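Long-range contact in aminoglycoside phosphotransferase (Mycobacterium smegmatis, PDB 6EF6), which phosphorylates (S)-1-amino-2-propanol as a kinase of the aminoacetone utilization microcompartment: residues Cys180-Glu194 with Leu309-Thr322. Residues are numbered along the deposited sequence; the frame is centred on the assembly and turned at random.
Sequences CLGDTPRWGRWQDAE and LRRLLLLAWMGSHT. With NA (sodium ion), chain E; JFN ((2R)-1-methoxypropan-2-amine), chain C.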
# COMPACT_ATOMS: atom_id res chain seq x y z
N CYS A 180 4.87 7.88 -10.86
CA CYS A 180 4.99 6.44 -10.98
C CYS A 180 6.03 6.05 -12.03
O CYS A 180 7.01 5.37 -11.72
CB CYS A 180 3.64 5.82 -11.37
SG CYS A 180 2.33 5.90 -10.09
N LEU A 181 5.81 6.46 -13.27
CA LEU A 181 6.58 6.04 -14.44
C LEU A 181 7.15 7.20 -15.23
O LEU A 181 7.98 6.96 -16.12
CB LEU A 181 5.70 5.19 -15.35
CG LEU A 181 5.06 3.99 -14.67
CD1 LEU A 181 4.11 3.31 -15.64
CD2 LEU A 181 6.11 3.01 -14.23
N GLY A 182 6.79 8.44 -14.94
CA GLY A 182 7.24 9.57 -15.72
C GLY A 182 8.52 10.22 -15.23
O GLY A 182 9.48 9.53 -14.89
N ASP A 183 8.49 11.53 -15.13
CA ASP A 183 9.72 12.29 -14.89
C ASP A 183 10.20 12.32 -13.45
O ASP A 183 11.36 12.67 -13.22
CB ASP A 183 9.51 13.74 -15.33
CG ASP A 183 9.59 13.91 -16.82
OD1 ASP A 183 10.26 13.08 -17.48
OD2 ASP A 183 8.99 14.89 -17.34
N THR A 184 9.37 11.94 -12.49
CA THR A 184 9.73 12.00 -11.07
C THR A 184 9.32 10.70 -10.37
O THR A 184 8.52 10.70 -9.44
CB THR A 184 9.07 13.23 -10.44
OG1 THR A 184 9.32 14.39 -11.26
CG2 THR A 184 9.66 13.47 -9.05
N PRO A 185 9.87 9.55 -10.79
CA PRO A 185 9.38 8.24 -10.31
C PRO A 185 9.78 8.00 -8.86
O PRO A 185 10.97 7.96 -8.53
CB PRO A 185 10.07 7.24 -11.25
CG PRO A 185 11.32 7.97 -11.69
CD PRO A 185 10.99 9.41 -11.75
N ARG A 186 8.80 7.77 -7.99
CA ARG A 186 9.09 7.75 -6.56
C ARG A 186 9.92 6.54 -6.17
O ARG A 186 10.73 6.66 -5.22
CB ARG A 186 7.75 7.70 -5.82
CG ARG A 186 7.91 7.78 -4.29
CD ARG A 186 6.60 8.18 -3.61
NE ARG A 186 6.11 9.50 -4.04
CZ ARG A 186 5.00 9.72 -4.74
NH1 ARG A 186 4.17 8.75 -5.08
NH2 ARG A 186 4.74 10.95 -5.10
N TRP A 187 9.76 5.41 -6.86
CA TRP A 187 10.52 4.20 -6.55
C TRP A 187 11.58 3.93 -7.60
O TRP A 187 12.11 2.81 -7.67
CB TRP A 187 9.57 3.03 -6.36
CG TRP A 187 8.63 3.15 -5.17
CD1 TRP A 187 8.75 3.99 -4.08
CD2 TRP A 187 7.46 2.37 -4.96
NE1 TRP A 187 7.69 3.77 -3.21
CE2 TRP A 187 6.91 2.77 -3.71
CE3 TRP A 187 6.84 1.35 -5.67
CZ2 TRP A 187 5.76 2.22 -3.21
CZ3 TRP A 187 5.69 0.80 -5.17
CH2 TRP A 187 5.16 1.25 -3.94
N GLY A 188 11.95 4.94 -8.35
CA GLY A 188 12.98 4.80 -9.38
C GLY A 188 12.41 4.25 -10.68
O GLY A 188 11.22 4.09 -10.87
N ARG A 189 13.33 3.94 -11.59
CA ARG A 189 12.97 3.49 -12.94
C ARG A 189 12.94 1.97 -13.01
O ARG A 189 13.95 1.33 -12.68
CB ARG A 189 14.01 4.00 -13.95
CG ARG A 189 13.98 5.53 -14.16
CD ARG A 189 15.07 6.09 -15.10
NE ARG A 189 15.23 5.44 -16.41
CZ ARG A 189 14.48 5.67 -17.49
NH1 ARG A 189 13.47 6.55 -17.46
NH2 ARG A 189 14.77 5.02 -18.60
N TRP A 190 11.84 1.40 -13.49
CA TRP A 190 11.82 -0.05 -13.71
C TRP A 190 12.85 -0.46 -14.74
O TRP A 190 13.42 -1.57 -14.69
CB TRP A 190 10.41 -0.52 -14.13
CG TRP A 190 9.91 0.08 -15.41
CD1 TRP A 190 9.07 1.16 -15.54
CD2 TRP A 190 10.21 -0.32 -16.75
NE1 TRP A 190 8.86 1.44 -16.86
CE2 TRP A 190 9.54 0.54 -17.64
CE3 TRP A 190 11.02 -1.33 -17.28
CZ2 TRP A 190 9.66 0.45 -19.00
CZ3 TRP A 190 11.15 -1.46 -18.61
CH2 TRP A 190 10.47 -0.57 -19.48
N GLN A 191 13.23 0.46 -15.63
CA GLN A 191 14.22 0.21 -16.65
C GLN A 191 15.58 -0.12 -16.07
O GLN A 191 16.39 -0.77 -16.76
CB GLN A 191 14.37 1.39 -17.60
CG GLN A 191 13.14 1.68 -18.42
CD GLN A 191 12.21 2.72 -17.81
OE1 GLN A 191 12.12 2.87 -16.59
NE2 GLN A 191 11.53 3.44 -18.69
N ASP A 192 15.85 0.31 -14.83
CA ASP A 192 17.14 0.11 -14.20
C ASP A 192 17.21 -1.14 -13.34
O ASP A 192 18.31 -1.43 -12.82
CB ASP A 192 17.48 1.35 -13.34
CG ASP A 192 17.75 2.60 -14.16
OD1 ASP A 192 18.21 2.50 -15.31
OD2 ASP A 192 17.47 3.70 -13.63
N ALA A 193 16.17 -1.95 -13.29
CA ALA A 193 16.20 -3.15 -12.48
C ALA A 193 17.07 -4.21 -13.14
O ALA A 193 17.13 -4.33 -14.36
CB ALA A 193 14.78 -3.70 -12.33
N GLU A 194 17.70 -5.03 -12.30
CA GLU A 194 18.39 -6.21 -12.80
C GLU A 194 17.43 -7.13 -13.52
O GLU A 194 16.27 -7.27 -13.12
CB GLU A 194 18.99 -6.97 -11.61
CG GLU A 194 20.14 -6.28 -10.92
CD GLU A 194 19.79 -5.03 -10.14
OE1 GLU A 194 18.60 -4.80 -9.82
OE2 GLU A 194 20.74 -4.27 -9.82
N LEU A 309 0.33 -1.43 -14.12
CA LEU A 309 0.96 -0.28 -13.46
C LEU A 309 1.64 -0.71 -12.17
O LEU A 309 2.80 -0.36 -11.90
CB LEU A 309 -0.11 0.80 -13.18
CG LEU A 309 0.37 2.03 -12.44
CD1 LEU A 309 1.54 2.72 -13.07
CD2 LEU A 309 -0.76 3.03 -12.20
N ARG A 310 0.92 -1.48 -11.33
CA ARG A 310 1.54 -1.96 -10.08
C ARG A 310 2.77 -2.83 -10.36
O ARG A 310 3.77 -2.73 -9.65
CB ARG A 310 0.49 -2.75 -9.26
CG ARG A 310 1.00 -3.26 -7.95
CD ARG A 310 1.41 -2.12 -7.02
NE ARG A 310 1.54 -2.55 -5.63
CZ ARG A 310 1.79 -1.81 -4.58
NH1 ARG A 310 2.04 -0.50 -4.76
NH2 ARG A 310 1.85 -2.32 -3.34
N ARG A 311 2.67 -3.70 -11.37
CA ARG A 311 3.78 -4.56 -11.72
C ARG A 311 5.04 -3.77 -12.04
O ARG A 311 6.12 -4.08 -11.56
CB ARG A 311 3.41 -5.40 -12.91
CG ARG A 311 4.42 -6.51 -13.26
CD ARG A 311 4.36 -7.67 -12.26
NE ARG A 311 5.34 -8.71 -12.57
CZ ARG A 311 5.34 -9.95 -12.10
NH1 ARG A 311 4.33 -10.34 -11.32
NH2 ARG A 311 6.26 -10.80 -12.45
N LEU A 312 4.92 -2.71 -12.87
CA LEU A 312 6.09 -1.91 -13.22
C LEU A 312 6.62 -1.19 -12.00
O LEU A 312 7.82 -1.06 -11.83
CB LEU A 312 5.77 -0.92 -14.34
CG LEU A 312 5.47 -1.53 -15.70
CD1 LEU A 312 5.12 -0.37 -16.70
CD2 LEU A 312 6.67 -2.29 -16.18
N LEU A 313 5.72 -0.64 -11.18
CA LEU A 313 6.15 -0.00 -9.96
C LEU A 313 6.94 -0.93 -9.05
O LEU A 313 7.93 -0.52 -8.44
CB LEU A 313 4.99 0.62 -9.22
CG LEU A 313 4.52 1.96 -9.73
CD1 LEU A 313 3.11 2.24 -9.24
CD2 LEU A 313 5.49 3.11 -9.34
N LEU A 314 6.44 -2.15 -8.86
CA LEU A 314 7.14 -3.11 -8.00
C LEU A 314 8.44 -3.60 -8.61
O LEU A 314 9.38 -3.91 -7.88
CB LEU A 314 6.21 -4.26 -7.62
CG LEU A 314 5.03 -3.86 -6.74
CD1 LEU A 314 4.16 -5.09 -6.49
CD2 LEU A 314 5.47 -3.24 -5.44
N LEU A 315 8.52 -3.66 -9.93
CA LEU A 315 9.79 -3.97 -10.57
C LEU A 315 10.82 -2.85 -10.33
O LEU A 315 11.96 -3.13 -10.00
CB LEU A 315 9.52 -4.16 -12.07
CG LEU A 315 10.72 -4.50 -12.96
CD1 LEU A 315 11.48 -5.75 -12.51
CD2 LEU A 315 10.24 -4.69 -14.41
N ALA A 316 10.35 -1.59 -10.39
CA ALA A 316 11.22 -0.48 -10.02
C ALA A 316 11.65 -0.59 -8.57
O ALA A 316 12.83 -0.42 -8.26
CB ALA A 316 10.46 0.81 -10.26
N TRP A 317 10.69 -0.84 -7.67
CA TRP A 317 11.04 -0.97 -6.25
C TRP A 317 12.07 -2.08 -6.05
O TRP A 317 13.06 -1.91 -5.32
CB TRP A 317 9.75 -1.23 -5.48
CG TRP A 317 9.94 -1.32 -4.04
CD1 TRP A 317 9.95 -0.28 -3.14
CD2 TRP A 317 10.19 -2.50 -3.30
NE1 TRP A 317 10.18 -0.76 -1.87
CE2 TRP A 317 10.34 -2.12 -1.94
CE3 TRP A 317 10.29 -3.85 -3.63
CZ2 TRP A 317 10.59 -3.05 -0.93
CZ3 TRP A 317 10.54 -4.77 -2.63
CH2 TRP A 317 10.69 -4.36 -1.30
N MET A 318 11.83 -3.25 -6.66
CA MET A 318 12.78 -4.35 -6.59
C MET A 318 14.16 -3.93 -7.07
O MET A 318 15.16 -4.22 -6.40
CB MET A 318 12.30 -5.51 -7.44
CG MET A 318 11.36 -6.38 -6.73
SD MET A 318 11.33 -8.01 -7.54
CE MET A 318 9.94 -8.67 -6.62
N GLY A 319 14.25 -3.26 -8.23
CA GLY A 319 15.55 -2.79 -8.73
C GLY A 319 16.24 -1.84 -7.78
O GLY A 319 17.46 -1.89 -7.61
N SER A 320 15.47 -0.94 -7.16
CA SER A 320 16.04 0.01 -6.21
C SER A 320 16.61 -0.68 -4.98
O SER A 320 17.47 -0.10 -4.31
CB SER A 320 14.96 0.99 -5.74
OG SER A 320 14.61 1.89 -6.78
N HIS A 321 16.18 -1.91 -4.68
CA HIS A 321 16.66 -2.64 -3.51
C HIS A 321 17.43 -3.90 -3.90
O HIS A 321 17.61 -4.80 -3.06
CB HIS A 321 15.50 -2.94 -2.56
CG HIS A 321 14.84 -1.71 -2.02
ND1 HIS A 321 13.86 -1.02 -2.71
CD2 HIS A 321 15.05 -1.01 -0.88
CE1 HIS A 321 13.48 0.03 -2.01
NE2 HIS A 321 14.19 0.06 -0.89
N THR A 322 17.91 -3.99 -5.14
CA THR A 322 18.71 -5.11 -5.61
C THR A 322 20.12 -4.60 -5.86
O THR A 322 20.30 -3.58 -6.54
CB THR A 322 18.15 -5.69 -6.93
OG1 THR A 322 16.90 -6.38 -6.72
CG2 THR A 322 19.18 -6.66 -7.60
NA NA E . 17.87 -1.91 -17.95
C07 JFN C . 7.60 -4.71 0.26
C08 JFN C . 6.62 -1.60 -1.49
C09 JFN C . 6.57 -2.99 -0.87
C15 JFN C . 5.21 -1.17 -1.86
N04 JFN C . 7.08 -0.63 -0.52
O02 JFN C . 7.78 -3.60 -0.59
O HOH W 1 14.86 0.09 -10.35
O HOH W 2 19.09 0.53 -17.49
O HOH W 3 18.82 -2.87 -16.05
O HOH W 4 16.83 -0.99 -19.77
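Leu309 meets the loop first, its CD1 lying 3.7 Å from Leu181 CD1, and from there helix 303-320 illustrates how one helix can serve a hydrophobic core on one side and a ligand site on another. Arg310 leads away from the loop at its root, but a bend at chi2 brings NH1 to the edge of the Trp187 ring, 3.7 Å from CH2. Ring and guanidinium planes are turned 52° apart, and the guanidinium is fixed by a salt bridge to Asp231, a sodium ligand, and by hydrogen bonds to Ser270 and Tyr263. Leu312 lies alongside Trp190 and sets CD2 over the five-membered ring, 4.0 Å from its centroid, a CH-pi contact; the indole NE1 is held by Gln208 of helix 198-218. Leu313 CD1 rests against Cys180 SG, and the carbonyl O of Leu313 lies in the plane of the Trp187 ring, at its edge beside CE3. Leu315 adds CD1 against Ala193 CB. At Ala316 the short side chain lets the loop close in, with CB 3.4 Å from Gly188 O, while a water donates to both Arg189 O and Ala316 O. Trp317, with CG anti to the backbone N (chi1 -177°), turns its edge to the face of Trp187, a T-shaped pair of its five-membered with the Trp187 six-membered ring, centroids 5.2 Å apart and planes at 67°. The bare CA of Gly319 lets the Ala193 backbone come in to 3.8 Å, CA to CA, with the Ala193 methyl also against Gly319 CA. Ser320 OG donates to Trp187 O (2.8 Å) from above the carbonyl plane. Trp187, Arg310 and Trp317, with Glu53, form the pocket occupied by (2R)-1-methoxypropan-2-amine, walled by two tryptophans and probably the substrate site of this aminoglycoside phosphotransferase-fold kinase.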